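PDB 2GS5: conserved hypothetical protein from Corynebacterium diphtheriae NCTC 13129, which is of unknown function but belongs to the UPF0301 (AlgH) family of YqgE/AlgH-like proteins. Local coordinates for residues 1-5 against 153-157. Residues are numbered along the deposited sequence; the frame is centred on the assembly and turned at random.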
HETATM    1  N   MSE A   1      10.791  15.593   5.917  1.00 32.64           N
HETATM    2  CA  MSE A   1      10.690  16.824   5.089  1.00 32.08           C
HETATM    3  C   MSE A   1       9.286  16.906   4.471  1.00 31.37           C
HETATM    4  O   MSE A   1       8.300  16.798   5.195  1.00 31.33           O
HETATM    5  CB  MSE A   1      11.822  16.866   4.045  1.00 32.57           C
HETATM    6  CG  MSE A   1      12.028  15.579   3.234  1.00 33.02           C
HETATM    7 SE   MSE A   1      12.350  15.935   1.322  1.00 35.27          SE
HETATM    8  CE  MSE A   1      13.550  17.465   1.484  1.00 33.74           C
ATOM      9  N   PHE A   2       9.191  17.085   3.154  1.00 30.10           N
ATOM     10  CA  PHE A   2       7.924  17.353   2.470  1.00 28.66           C
ATOM     11  C   PHE A   2       7.308  18.659   2.938  1.00 28.02           C
ATOM     12  O   PHE A   2       6.087  18.786   3.041  1.00 27.53           O
ATOM     13  CB  PHE A   2       6.935  16.193   2.602  1.00 26.90           C
ATOM     14  CG  PHE A   2       7.570  14.842   2.471  1.00 24.84           C
ATOM     15  CD1 PHE A   2       7.087  13.773   3.198  1.00 22.60           C
ATOM     16  CD2 PHE A   2       8.668  14.638   1.635  1.00 22.54           C
ATOM     17  CE1 PHE A   2       7.666  12.529   3.083  1.00 21.66           C
ATOM     18  CE2 PHE A   2       9.252  13.405   1.529  1.00 22.34           C
ATOM     19  CZ  PHE A   2       8.750  12.344   2.250  1.00 22.73           C
ATOM     20  N   ALA A   3       8.177  19.634   3.195  1.00 27.58           N
ATOM     21  CA  ALA A   3       7.751  20.988   3.499  1.00 27.32           C
ATOM     22  C   ALA A   3       7.016  21.591   2.303  1.00 27.14           C
ATOM     23  O   ALA A   3       7.286  21.234   1.155  1.00 26.96           O
ATOM     24  CB  ALA A   3       8.955  21.847   3.860  1.00 27.40           C
ATOM     25  N   ASP A   4       6.089  22.502   2.598  1.00 26.99           N
ATOM     26  CA  ASP A   4       5.349  23.269   1.594  1.00 26.69           C
ATOM     27  C   ASP A   4       6.235  23.791   0.459  1.00 26.40           C
ATOM     28  O   ASP A   4       5.845  23.735  -0.711  1.00 26.76           O
ATOM     29  CB  ASP A   4       4.647  24.454   2.273  1.00 26.88           C
ATOM     30  CG  ASP A   4       3.801  25.268   1.310  1.00 27.10           C
ATOM     31  OD1 ASP A   4       2.865  24.700   0.714  1.00 27.52           O
ATOM     32  OD2 ASP A   4       4.074  26.477   1.154  1.00 28.16           O
ATOM     33  N   ARG A   5       7.419  24.283   0.813  1.00 25.70           N
ATOM     34  CA  ARG A   5       8.354  24.859  -0.162  1.00 25.34           C
ATOM     35  C   ARG A   5       8.793  23.901  -1.272  1.00 24.37           C
ATOM     36  O   ARG A   5       9.215  24.349  -2.338  1.00 24.37           O
ATOM     37  CB  ARG A   5       9.600  25.401   0.542  1.00 25.56           C
ATOM     38  CG  ARG A   5       9.434  26.786   1.127  1.00 26.70           C
ATOM     39  CD  ARG A   5      10.559  27.122   2.091  1.00 27.29           C
ATOM     40  NE  ARG A   5      11.881  26.956   1.482  1.00 29.40           N
ATOM     41  CZ  ARG A   5      12.667  25.881   1.602  1.00 29.52           C
ATOM     42  NH1 ARG A   5      12.296  24.819   2.315  1.00 29.97           N
ATOM     43  NH2 ARG A   5      13.848  25.869   0.992  1.00 29.30           N
ATOM     44  N   GLY A 153       3.365  18.367   6.194  1.00 14.90           N
ATOM     45  CA  GLY A 153       4.595  17.718   5.741  1.00 14.56           C
ATOM     46  C   GLY A 153       4.775  16.266   6.168  1.00 13.84           C
ATOM     47  O   GLY A 153       5.860  15.710   5.985  1.00 13.75           O
ATOM     48  N   ASP A 154       3.718  15.642   6.696  1.00 13.45           N
ATOM     49  CA  ASP A 154       3.792  14.264   7.237  1.00 13.21           C
ATOM     50  C   ASP A 154       3.977  13.187   6.179  1.00 12.34           C
ATOM     51  O   ASP A 154       4.574  12.131   6.451  1.00 11.70           O
ATOM     52  CB  ASP A 154       2.515  13.898   8.007  1.00 13.05           C
ATOM     53  CG  ASP A 154       2.356  14.654   9.308  1.00 13.97           C
ATOM     54  OD1 ASP A 154       3.219  15.508   9.650  1.00 16.32           O
ATOM     55  OD2 ASP A 154       1.333  14.397   9.980  1.00 13.80           O
ATOM     56  N   TRP A 155       3.432  13.440   4.994  1.00 11.85           N
ATOM     57  CA  TRP A 155       3.373  12.444   3.935  1.00 11.07           C
ATOM     58  C   TRP A 155       3.729  13.061   2.602  1.00 11.38           C
ATOM     59  O   TRP A 155       3.446  14.234   2.371  1.00 12.30           O
ATOM     60  CB  TRP A 155       1.956  11.903   3.787  1.00 11.15           C
ATOM     61  CG  TRP A 155       1.325  11.439   5.040  1.00 10.72           C
ATOM     62  CD1 TRP A 155       0.376  12.091   5.758  1.00 10.92           C
ATOM     63  CD2 TRP A 155       1.581  10.215   5.728  1.00 10.40           C
ATOM     64  NE1 TRP A 155       0.021  11.355   6.849  1.00 11.13           N
ATOM     65  CE2 TRP A 155       0.753  10.197   6.859  1.00 10.54           C
ATOM     66  CE3 TRP A 155       2.432   9.129   5.495  1.00 10.80           C
ATOM     67  CZ2 TRP A 155       0.754   9.141   7.766  1.00 10.69           C
ATOM     68  CZ3 TRP A 155       2.424   8.074   6.399  1.00 11.18           C
ATOM     69  CH2 TRP A 155       1.593   8.089   7.514  1.00 10.95           C
ATOM     70  N   PHE A 156       4.335  12.256   1.735  1.00 10.50           N
ATOM     71  CA  PHE A 156       4.502  12.594   0.332  1.00 10.91           C
ATOM     72  C   PHE A 156       3.653  11.612  -0.469  1.00 10.49           C
ATOM     73  O   PHE A 156       3.772  10.399  -0.307  1.00 10.94           O
ATOM     74  CB  PHE A 156       5.974  12.519  -0.084  1.00 10.73           C
ATOM     75  CG  PHE A 156       6.226  12.940  -1.507  1.00 11.26           C
ATOM     76  CD1 PHE A 156       6.428  14.270  -1.830  1.00 12.15           C
ATOM     77  CD2 PHE A 156       6.258  11.997  -2.524  1.00 11.95           C
ATOM     78  CE1 PHE A 156       6.671  14.659  -3.144  1.00 12.03           C
ATOM     79  CE2 PHE A 156       6.488  12.377  -3.821  1.00 11.80           C
ATOM     80  CZ  PHE A 156       6.690  13.694  -4.142  1.00 12.57           C
ATOM     81  N   VAL A 157       2.783  12.154  -1.312  1.00 10.57           N
ATOM     82  CA  VAL A 157       1.858  11.352  -2.103  1.00 10.52           C
ATOM     83  C   VAL A 157       2.515  10.995  -3.423  1.00 10.79           C
ATOM     84  O   VAL A 157       2.951  11.886  -4.152  1.00 10.97           O
ATOM     85  CB  VAL A 157       0.552  12.104  -2.340  1.00 10.30           C
ATOM     86  CG1 VAL A 157      -0.455  11.259  -3.118  1.00 12.28           C
ATOM     87  CG2 VAL A 157      -0.029  12.511  -1.025  1.00 11.16           C
TER
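Phe2 lays one face of its ring on Phe156, in a buried contact that shows how one aromatic side chain can pack a chain terminus against a strand some 150 residues later in the sequence without any direct hydrogen bond. The methylene CB of Phe156 sits over the centre of the Phe2 ring, 3.5 Å from the centroid and 6° off the normal, a clear CH-pi contact. With chi1 at -176°, CG of Phe156 lies opposite the backbone N, so CB faces Phe2 while the ring beyond it leads away; the two ring planes meet at 47° with centroids 5.5 Å apart, an oblique pair. Atom CD1 of Phe2 also presses on the strand backbone, 3.5 Å from the N of Phe156, while the Asp154 carbonyl carbon lies near the ring's edge.

Next to the ring, the main chains come close at Gly153. Gly153 CA approaches Phe2 O at 3.3 Å in a CA-H...O contact. This glycine ends helix 145-151 in a Schellman motif, and its positive phi together with the nearby carbonyls of Met1 and Phe2 suits a residue lacking a side chain.

Further out, Trp155 points away from the N-terminal segment, packing on Leu21, Ala23 and Leu146 and hydrogen-bonding Glu149 through NE1. The contact thus lies where helix 145-151 passes into strand 155-159, which pairs antiparallel with strand 19-23.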